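Local coordinates for hypothetical protein Atu0492 (Agrobacterium tumefaciens, PDB 2GMY) that is of unknown function but may be an AhpD-like protein of antioxidant defence, at residues R33-I44 and L64-W75; L88-T96 and I123-N131. All coordinates share one frame; numbering follows the deposited sequence.

Both contacts belong to a mainly helical fold with no strands, their centres about 12 Å apart, and they share no segment. Contact 2 is wholly buried: helix 83-96 crosses helix 117-139 through interlocked aliphatic side chains and two nearly straight side-chain hydrogen bonds. Contact 1 is only partly buried; helix 32-45 meets the short helix 66-70 and the turn after it, and its polar part is two weak bonds from an arginine plus a bridging water. The two are joined directly. D93, on helix 83-96 of contact 2, forms a salt bridge from OD1 to R41 NE (2.7 Å) of contact 1, while M72 packs on L89.

Contact 1 of 2, residues R33-I44 and L64-W75; sequences RFIHLIKLRASI and LSEQWINLMSVW
Within the helical fold of this AhpD-like family member, helix 32-45 packs against helix 66-70 and the turn that follows, with M72 and R41 carrying much of the contact, toward the C-terminal end of 33-44. The axes of helices 33-44 and 66-70 come no nearer than 11.6 Å, at 41° to each other; beyond helix 66-70 the chains close to 6.2 Å between R41 CA and M72 CA. M72 bends at chi2 and chi3, bringing its methyl back onto the helix: CE lies 3.5 Å from L37 O and also touches L37 CG and the CB, CG and CD2 of L40. Closer to the N-terminal end of helix 32-45, the W68 indole comes in edge first, with CH2 3.7 Å from L37 N near the ring plane, and CZ2 against L37 CB. L64 CD2 lies over one face of that indole and also meets R33 CG at 3.8 Å, while L64 CD1 reaches H36 CD2. At the other end, I44 CD1 packs on M72 CB and I44 CG2 on S73 CB.

R41 is bent at chi2, which carries its guanidinium to the turn carbonyls. NH1 gives weak hydrogen bonds to M72 O (2.9 Å, 126° at the hydrogen) and to S73 O, and a water links NH2 to S73 O. W75 CD1 stands 3.4 Å above the guanidinium plane, over its centre; with the planes 78° apart, the indole presents an edge. D93 holds both, OD1 in the salt bridge to R41 NE and OD2 in a probable hydrogen bond from W75 NE1, which helps keep that edge over the guanidinium face. Since both carbonyl bonds are weak, the salt bridge is probably the arginine's main hold, its cation balancing the buried carboxylate.

Contact 2 of 2, residues L88-T96 and I123-N131; sequences LLGWVDAVT and ITVAIGAIN
I127 has CG1 anti to its carbonyl carbon (chi1 -66°), which spreads CD1 and CG2 along helix 88-96, and W91 has CG anti to the backbone N, which swings its indole toward T124. I127 is a knob in a hole formed by W91, V92, V95 and T96: CD1 lies 3.5 Å from W91 CD1, and CG2 lies 3.7 Å from V95 CG1. W91 NE1 donates to T124 OG1 at 3.0 Å and 172°, with the oxygen in the ring plane; T124 OG1 also bonds I120 O. Near the C-terminal end, N131 ND2 makes nearly straight bonds to T96 OG1 (3.3 Å) and I127 O, both in its amide plane, while T96 OG1 donates to V92 O. N131 OD1 accepts from R135 and N46 of the same chain, so both ends of the buried amide are held and its rotation is fixed. L88 CD1 and I123 CG2, 3.5 Å apart, make a tight methyl contact at the other end. The segment axes cross at -51°, 10.2 Å apart. Helix 32-45 packs beside both helices, touching L89 and I130; helix 12-26 packs on A126 and A129, and R135 of the third subunit bonds T96 O.

Contact 1 of 2, residues R33-I44 and L64-W75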
loop_
_atom_site.group_PDB
_atom_site.type_symbol
_atom_site.label_atom_id
_atom_site.label_comp_id
_atom_site.label_asym_id
_atom_site.label_seq_id
_atom_site.Cartn_x
_atom_site.Cartn_y
_atom_site.Cartn_z
ATOM N N ARG A 33 7.670 28.558 -13.789
ATOM C CA ARG A 33 6.467 28.090 -13.105
ATOM C C ARG A 33 6.395 26.560 -13.074
ATOM O O ARG A 33 6.023 25.966 -12.051
ATOM C CB ARG A 33 5.217 28.650 -13.774
ATOM C CG ARG A 33 3.957 28.190 -13.076
ATOM C CD ARG A 33 2.679 28.663 -13.738
ATOM N NE ARG A 33 2.531 28.217 -15.117
ATOM C CZ ARG A 33 2.726 28.995 -16.174
ATOM N NH1 ARG A 33 3.091 30.262 -16.003
ATOM N NH2 ARG A 33 2.556 28.513 -17.403
ATOM N N PHE A 34 6.769 25.933 -14.185
ATOM C CA PHE A 34 6.741 24.466 -14.284
ATOM C C PHE A 34 7.859 23.835 -13.451
ATOM O O PHE A 34 7.670 22.774 -12.835
ATOM C CB PHE A 34 6.821 24.009 -15.744
ATOM C CG PHE A 34 5.671 24.492 -16.603
ATOM C CD1 PHE A 34 4.370 24.578 -16.091
ATOM C CD2 PHE A 34 5.887 24.831 -17.937
ATOM C CE1 PHE A 34 3.302 25.020 -16.896
ATOM C CE2 PHE A 34 4.832 25.272 -18.741
ATOM C CZ PHE A 34 3.539 25.364 -18.211
ATOM N N ILE A 35 9.022 24.486 -13.432
ATOM C CA ILE A 35 10.125 24.019 -12.597
ATOM C C ILE A 35 9.719 24.084 -11.116
ATOM O O ILE A 35 9.913 23.117 -10.369
ATOM C CB ILE A 35 11.430 24.799 -12.883
ATOM C CG1 ILE A 35 11.868 24.558 -14.331
ATOM C CG2 ILE A 35 12.529 24.361 -11.902
ATOM C CD1 ILE A 35 13.112 25.374 -14.740
ATOM N N HIS A 36 9.130 25.206 -10.703
ATOM C CA HIS A 36 8.628 25.339 -9.329
ATOM C C HIS A 36 7.616 24.254 -8.976
ATOM O O HIS A 36 7.681 23.645 -7.909
ATOM C CB HIS A 36 7.956 26.694 -9.130
ATOM C CG HIS A 36 8.898 27.847 -9.217
ATOM N ND1 HIS A 36 10.146 27.825 -8.636
ATOM C CD2 HIS A 36 8.766 29.066 -9.793
ATOM C CE1 HIS A 36 10.749 28.983 -8.856
ATOM N NE2 HIS A 36 9.934 29.751 -9.558
ATOM N N LEU A 37 6.675 24.033 -9.879
ATOM C CA LEU A 37 5.626 23.032 -9.689
ATOM C C LEU A 37 6.215 21.635 -9.519
ATOM O O LEU A 37 5.816 20.880 -8.623
ATOM C CB LEU A 37 4.694 23.077 -10.902
ATOM C CG LEU A 37 3.509 22.116 -10.901
ATOM C CD1 LEU A 37 2.415 22.702 -11.767
ATOM C CD2 LEU A 37 3.911 20.698 -11.359
ATOM N N ILE A 38 7.131 21.270 -10.412
ATOM C CA ILE A 38 7.785 19.959 -10.340
ATOM C C ILE A 38 8.493 19.785 -8.993
ATOM O O ILE A 38 8.341 18.743 -8.327
ATOM C CB ILE A 38 8.801 19.788 -11.498
ATOM C CG1 ILE A 38 8.073 19.608 -12.824
ATOM C CG2 ILE A 38 9.757 18.631 -11.200
ATOM C CD1 ILE A 38 8.971 19.903 -14.045
ATOM N N LYS A 39 9.262 20.796 -8.592
ATOM C CA LYS A 39 10.058 20.690 -7.367
ATOM C C LYS A 39 9.189 20.637 -6.124
ATOM O O LYS A 39 9.433 19.832 -5.220
ATOM C CB LYS A 39 11.049 21.844 -7.255
ATOM C CG LYS A 39 12.203 21.734 -8.243
ATOM C CD LYS A 39 13.060 22.988 -8.167
ATOM C CE LYS A 39 14.314 22.818 -8.972
ATOM N NZ LYS A 39 15.318 23.814 -8.518
ATOM N N LEU A 40 8.164 21.485 -6.079
ATOM C CA LEU A 40 7.312 21.553 -4.891
ATOM C C LEU A 40 6.491 20.278 -4.763
ATOM O O LEU A 40 6.454 19.655 -3.694
ATOM C CB LEU A 40 6.414 22.797 -4.931
ATOM C CG LEU A 40 5.447 22.969 -3.750
ATOM C CD1 LEU A 40 6.174 22.956 -2.401
ATOM C CD2 LEU A 40 4.677 24.254 -3.937
ATOM N N ARG A 41 5.864 19.862 -5.854
ATOM C CA ARG A 41 4.999 18.672 -5.779
ATOM C C ARG A 41 5.769 17.399 -5.418
ATOM O O ARG A 41 5.351 16.658 -4.512
ATOM C CB ARG A 41 4.194 18.473 -7.070
ATOM C CG ARG A 41 3.296 17.235 -7.049
ATOM C CD ARG A 41 2.250 17.260 -5.932
ATOM N NE ARG A 41 1.578 15.958 -5.907
ATOM C CZ ARG A 41 0.796 15.538 -4.920
ATOM N NH1 ARG A 41 0.548 16.328 -3.868
ATOM N NH2 ARG A 41 0.253 14.325 -4.996
ATOM N N ALA A 42 6.904 17.159 -6.083
ATOM C CA ALA A 42 7.698 15.961 -5.791
ATOM C C ALA A 42 8.177 15.977 -4.342
ATOM O O ALA A 42 8.173 14.947 -3.659
ATOM C CB ALA A 42 8.869 15.825 -6.766
ATOM N N SER A 43 8.583 17.161 -3.875
ATOM C CA SER A 43 9.042 17.291 -2.489
ATOM C C SER A 43 7.946 16.962 -1.469
ATOM O O SER A 43 8.215 16.318 -0.448
ATOM C CB SER A 43 9.610 18.691 -2.245
ATOM O OG SER A 43 10.739 18.906 -3.077
ATOM N N ILE A 44 6.716 17.388 -1.751
ATOM C CA ILE A 44 5.595 17.045 -0.883
ATOM C C ILE A 44 5.408 15.515 -0.866
ATOM O O ILE A 44 5.298 14.896 0.207
ATOM C CB ILE A 44 4.317 17.760 -1.314
ATOM C CG1 ILE A 44 4.445 19.264 -1.045
ATOM C CG2 ILE A 44 3.107 17.218 -0.557
ATOM C CD1 ILE A 44 3.404 20.116 -1.791
ATOM N N LEU A 64 3.844 33.385 -7.659
ATOM C CA LEU A 64 2.771 32.388 -7.598
ATOM C C LEU A 64 1.922 32.617 -6.350
ATOM O O LEU A 64 2.439 33.033 -5.303
ATOM C CB LEU A 64 3.353 30.962 -7.667
ATOM C CG LEU A 64 3.926 30.705 -9.075
ATOM C CD1 LEU A 64 5.083 29.720 -9.128
ATOM C CD2 LEU A 64 2.822 30.323 -10.086
ATOM N N SER A 65 0.615 32.376 -6.459
ATOM C CA SER A 65 -0.293 32.700 -5.350
ATOM C C SER A 65 -0.129 31.762 -4.149
ATOM O O SER A 65 0.349 30.630 -4.281
ATOM C CB SER A 65 -1.740 32.685 -5.830
ATOM O OG SER A 65 -2.193 31.356 -6.039
ATOM N N GLU A 66 -0.559 32.213 -2.977
ATOM C CA GLU A 66 -0.519 31.328 -1.801
ATOM C C GLU A 66 -1.428 30.109 -1.999
ATOM O O GLU A 66 -1.140 29.032 -1.478
ATOM C CB GLU A 66 -0.835 32.070 -0.496
ATOM C CG GLU A 66 0.144 33.215 -0.175
ATOM C CD GLU A 66 1.599 32.759 -0.086
ATOM O OE1 GLU A 66 1.865 31.688 0.501
ATOM O OE2 GLU A 66 2.486 33.480 -0.587
ATOM N N GLN A 67 -2.507 30.277 -2.760
ATOM C CA GLN A 67 -3.413 29.173 -3.048
ATOM C C GLN A 67 -2.707 28.133 -3.921
ATOM O O GLN A 67 -2.754 26.937 -3.644
ATOM C CB GLN A 67 -4.636 29.708 -3.769
ATOM C CG GLN A 67 -5.881 28.939 -3.513
ATOM C CD GLN A 67 -7.114 29.657 -4.020
ATOM O OE1 GLN A 67 -7.090 30.306 -5.078
ATOM N NE2 GLN A 67 -8.200 29.540 -3.278
ATOM N N TRP A 68 -2.049 28.601 -4.972
ATOM C CA TRP A 68 -1.285 27.722 -5.862
ATOM C C TRP A 68 -0.266 26.910 -5.065
ATOM O O TRP A 68 -0.072 25.711 -5.305
ATOM C CB TRP A 68 -0.569 28.579 -6.896
ATOM C CG TRP A 68 0.111 27.873 -8.036
ATOM C CD1 TRP A 68 -0.397 27.665 -9.285
ATOM C CD2 TRP A 68 1.450 27.357 -8.058
ATOM N NE1 TRP A 68 0.535 27.038 -10.080
ATOM C CE2 TRP A 68 1.678 26.840 -9.353
ATOM C CE3 TRP A 68 2.481 27.283 -7.106
ATOM C CZ2 TRP A 68 2.889 26.259 -9.727
ATOM C CZ3 TRP A 68 3.697 26.695 -7.478
ATOM C CH2 TRP A 68 3.886 26.189 -8.779
ATOM N N ILE A 69 0.399 27.580 -4.129
ATOM C CA ILE A 69 1.416 26.957 -3.262
ATOM C C ILE A 69 0.791 25.974 -2.258
ATOM O O ILE A 69 1.197 24.803 -2.175
ATOM C CB ILE A 69 2.208 28.052 -2.515
ATOM C CG1 ILE A 69 3.041 28.875 -3.509
ATOM C CG2 ILE A 69 3.083 27.456 -1.412
ATOM C CD1 ILE A 69 3.691 30.122 -2.854
ATOM N N ASN A 70 -0.208 26.435 -1.512
ATOM C CA ASN A 70 -0.801 25.611 -0.453
ATOM C C ASN A 70 -1.639 24.433 -0.903
ATOM O O ASN A 70 -1.761 23.447 -0.171
ATOM C CB ASN A 70 -1.612 26.469 0.492
ATOM C CG ASN A 70 -0.730 27.232 1.431
ATOM O OD1 ASN A 70 -0.583 28.448 1.309
ATOM N ND2 ASN A 70 -0.099 26.517 2.355
ATOM N N LEU A 71 -2.217 24.509 -2.092
ATOM C CA LEU A 71 -3.084 23.437 -2.542
ATOM C C LEU A 71 -2.338 22.338 -3.288
ATOM O O LEU A 71 -2.926 21.369 -3.725
ATOM C CB LEU A 71 -4.235 23.980 -3.374
ATOM C CG LEU A 71 -5.357 24.641 -2.569
ATOM C CD1 LEU A 71 -6.170 25.441 -3.486
ATOM C CD2 LEU A 71 -6.216 23.605 -1.905
ATOM N N MET A 72 -1.029 22.485 -3.396
ATOM C CA MET A 72 -0.276 21.537 -4.181
ATOM C C MET A 72 -0.275 20.154 -3.570
ATOM O O MET A 72 -0.075 19.180 -4.245
ATOM C CB MET A 72 1.148 21.966 -4.397
ATOM C CG MET A 72 1.758 21.046 -5.361
ATOM S SD MET A 72 1.494 21.738 -6.967
ATOM C CE MET A 72 3.101 22.395 -6.919
ATOM N N SER A 73 -0.451 20.100 -2.263
ATOM C CA SER A 73 -0.449 18.837 -1.566
ATOM C C SER A 73 -1.702 18.039 -1.905
ATOM O O SER A 73 -1.743 16.862 -1.682
ATOM C CB SER A 73 -0.361 19.062 -0.059
ATOM O OG SER A 73 -1.486 19.730 0.413
ATOM N N VAL A 74 -2.705 18.713 -2.458
ATOM C CA VAL A 74 -4.037 18.142 -2.682
ATOM C C VAL A 74 -4.581 18.581 -4.050
ATOM O O VAL A 74 -5.775 18.796 -4.239
ATOM C CB VAL A 74 -5.020 18.523 -1.518
ATOM C CG1 VAL A 74 -4.583 17.875 -0.201
ATOM C CG2 VAL A 74 -5.124 20.040 -1.351
ATOM N N TRP A 75 -3.682 18.661 -5.026
ATOM C CA TRP A 75 -4.009 19.304 -6.293
ATOM C C TRP A 75 -5.145 18.676 -7.065
ATOM O O TRP A 75 -5.819 19.371 -7.825
ATOM C CB TRP A 75 -2.761 19.365 -7.183
ATOM C CG TRP A 75 -2.336 18.024 -7.670
ATOM C CD1 TRP A 75 -1.472 17.156 -7.058
ATOM C CD2 TRP A 75 -2.763 17.392 -8.877
ATOM N NE1 TRP A 75 -1.324 16.011 -7.830
ATOM C CE2 TRP A 75 -2.111 16.130 -8.945
ATOM C CE3 TRP A 75 -3.630 17.766 -9.911
ATOM C CZ2 TRP A 75 -2.305 15.246 -10.002
ATOM C CZ3 TRP A 75 -3.823 16.888 -10.962
ATOM C CH2 TRP A 75 -3.162 15.645 -11.009
HETATM O O HOH W 1 -2.362 14.632 -3.156
#

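Contact 2 of 2, residues L88-T96 and I123-N131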
loop_
_atom_site.group_PDB
_atom_site.type_symbol
_atom_site.label_atom_id
_atom_site.label_comp_id
_atom_site.label_asym_id
_atom_site.label_seq_id
_atom_site.Cartn_x
_atom_site.Cartn_y
_atom_site.Cartn_z
ATOM N N LEU A 88 0.854 18.191 -16.084
ATOM C CA LEU A 88 2.194 18.097 -15.527
ATOM C C LEU A 88 2.171 17.428 -14.146
ATOM O O LEU A 88 2.947 16.518 -13.890
ATOM C CB LEU A 88 2.819 19.494 -15.447
ATOM C CG LEU A 88 4.239 19.610 -14.890
ATOM C CD1 LEU A 88 5.208 18.640 -15.569
ATOM C CD2 LEU A 88 4.730 21.059 -15.010
ATOM N N LEU A 89 1.257 17.863 -13.278
ATOM C CA LEU A 89 1.129 17.288 -11.922
ATOM C C LEU A 89 0.891 15.773 -11.963
ATOM O O LEU A 89 1.490 15.016 -11.191
ATOM C CB LEU A 89 0.010 17.990 -11.151
ATOM C CG LEU A 89 0.385 19.382 -10.644
ATOM C CD1 LEU A 89 -0.848 20.242 -10.402
ATOM C CD2 LEU A 89 1.262 19.294 -9.385
ATOM N N GLY A 90 0.033 15.324 -12.878
ATOM C CA GLY A 90 -0.213 13.877 -13.037
ATOM C C GLY A 90 1.068 13.107 -13.324
ATOM O O GLY A 90 1.283 11.988 -12.809
ATOM N N TRP A 91 1.940 13.716 -14.131
ATOM C CA TRP A 91 3.200 13.084 -14.504
ATOM C C TRP A 91 4.204 13.162 -13.362
ATOM O O TRP A 91 4.916 12.182 -13.077
ATOM C CB TRP A 91 3.762 13.752 -15.747
ATOM C CG TRP A 91 4.929 13.060 -16.377
ATOM C CD1 TRP A 91 6.189 13.575 -16.551
ATOM C CD2 TRP A 91 4.957 11.745 -16.959
ATOM N NE1 TRP A 91 6.991 12.673 -17.204
ATOM C CE2 TRP A 91 6.266 11.540 -17.464
ATOM C CE3 TRP A 91 4.011 10.727 -17.105
ATOM C CZ2 TRP A 91 6.651 10.349 -18.099
ATOM C CZ3 TRP A 91 4.395 9.537 -17.749
ATOM C CH2 TRP A 91 5.703 9.371 -18.238
ATOM N N VAL A 92 4.277 14.319 -12.706
ATOM C CA VAL A 92 5.125 14.412 -11.515
ATOM C C VAL A 92 4.766 13.315 -10.507
ATOM O O VAL A 92 5.648 12.621 -9.989
ATOM C CB VAL A 92 5.052 15.805 -10.871
ATOM C CG1 VAL A 92 5.789 15.831 -9.529
ATOM C CG2 VAL A 92 5.633 16.840 -11.818
ATOM N N ASP A 93 3.473 13.158 -10.239
ATOM C CA ASP A 93 3.018 12.123 -9.314
ATOM C C ASP A 93 3.401 10.713 -9.798
ATOM O O ASP A 93 3.993 9.932 -9.035
ATOM C CB ASP A 93 1.504 12.228 -9.138
ATOM C CG ASP A 93 1.097 13.423 -8.292
ATOM O OD1 ASP A 93 1.931 14.324 -8.067
ATOM O OD2 ASP A 93 -0.073 13.452 -7.850
ATOM N N ALA A 94 3.084 10.400 -11.054
ATOM C CA ALA A 94 3.302 9.041 -11.580
ATOM C C ALA A 94 4.779 8.658 -11.572
ATOM O O ALA A 94 5.153 7.525 -11.227
ATOM C CB ALA A 94 2.719 8.910 -13.001
ATOM N N VAL A 95 5.623 9.628 -11.933
ATOM C CA VAL A 95 7.060 9.388 -12.079
ATOM C C VAL A 95 7.749 9.421 -10.720
ATOM O O VAL A 95 8.669 8.656 -10.460
ATOM C CB VAL A 95 7.691 10.382 -13.076
ATOM C CG1 VAL A 95 9.204 10.213 -13.159
ATOM C CG2 VAL A 95 7.092 10.167 -14.456
ATOM N N THR A 96 7.300 10.305 -9.832
ATOM C CA THR A 96 7.859 10.306 -8.474
ATOM C C THR A 96 7.592 8.958 -7.784
ATOM O O THR A 96 8.430 8.447 -7.053
ATOM C CB THR A 96 7.330 11.498 -7.662
ATOM O OG1 THR A 96 7.836 12.705 -8.248
ATOM C CG2 THR A 96 7.782 11.432 -6.222
ATOM N N ILE A 123 11.275 18.041 -18.541
ATOM C CA ILE A 123 10.415 17.807 -17.377
ATOM C C ILE A 123 10.836 16.567 -16.592
ATOM O O ILE A 123 10.927 16.602 -15.353
ATOM C CB ILE A 123 8.956 17.656 -17.839
ATOM C CG1 ILE A 123 8.387 19.021 -18.217
ATOM C CG2 ILE A 123 8.064 17.004 -16.757
ATOM C CD1 ILE A 123 7.180 18.906 -19.127
ATOM N N THR A 124 11.086 15.473 -17.312
ATOM C CA THR A 124 11.355 14.191 -16.667
ATOM C C THR A 124 12.737 14.185 -15.992
ATOM O O THR A 124 12.896 13.643 -14.903
ATOM C CB THR A 124 11.134 13.016 -17.645
ATOM O OG1 THR A 124 9.815 13.125 -18.222
ATOM C CG2 THR A 124 11.238 11.690 -16.914
ATOM N N VAL A 125 13.719 14.828 -16.611
ATOM C CA VAL A 125 15.012 15.019 -15.942
ATOM C C VAL A 125 14.837 15.896 -14.691
ATOM O O VAL A 125 15.429 15.618 -13.644
ATOM C CB VAL A 125 16.039 15.647 -16.923
ATOM C CG1 VAL A 125 17.313 16.058 -16.200
ATOM C CG2 VAL A 125 16.356 14.654 -18.060
ATOM N N ALA A 126 14.021 16.946 -14.790
ATOM C CA ALA A 126 13.742 17.803 -13.634
ATOM C C ALA A 126 13.102 16.982 -12.487
ATOM O O ALA A 126 13.470 17.137 -11.320
ATOM C CB ALA A 126 12.843 18.962 -14.040
ATOM N N ILE A 127 12.170 16.089 -12.824
ATOM C CA ILE A 127 11.556 15.217 -11.810
ATOM C C ILE A 127 12.635 14.328 -11.186
ATOM O O ILE A 127 12.666 14.133 -9.970
ATOM C CB ILE A 127 10.423 14.355 -12.410
ATOM C CG1 ILE A 127 9.249 15.244 -12.864
ATOM C CG2 ILE A 127 9.899 13.323 -11.379
ATOM C CD1 ILE A 127 8.272 14.556 -13.850
ATOM N N GLY A 128 13.528 13.793 -12.017
ATOM C CA GLY A 128 14.639 12.979 -11.502
ATOM C C GLY A 128 15.519 13.782 -10.548
ATOM O O GLY A 128 15.876 13.290 -9.457
ATOM N N ALA A 129 15.861 15.012 -10.948
ATOM C CA ALA A 129 16.727 15.872 -10.144
ATOM C C ALA A 129 16.143 16.160 -8.755
ATOM O O ALA A 129 16.833 16.001 -7.746
ATOM C CB ALA A 129 17.048 17.167 -10.886
ATOM N N ILE A 130 14.869 16.543 -8.680
ATOM C CA ILE A 130 14.305 16.840 -7.361
ATOM C C ILE A 130 14.209 15.554 -6.548
ATOM O O ILE A 130 14.420 15.561 -5.342
ATOM C CB ILE A 130 12.953 17.609 -7.434
ATOM C CG1 ILE A 130 12.470 17.996 -6.026
ATOM C CG2 ILE A 130 11.925 16.842 -8.243
ATOM C CD1 ILE A 130 13.460 18.906 -5.244
ATOM N N ASN A 131 13.938 14.437 -7.222
ATOM C CA ASN A 131 13.873 13.167 -6.507
ATOM C C ASN A 131 15.223 12.799 -5.865
ATOM O O ASN A 131 15.269 12.156 -4.810
ATOM C CB ASN A 131 13.348 12.057 -7.418
ATOM C CG ASN A 131 11.848 11.922 -7.316
ATOM O OD1 ASN A 131 11.331 11.215 -6.449
ATOM N ND2 ASN A 131 11.130 12.637 -8.176
#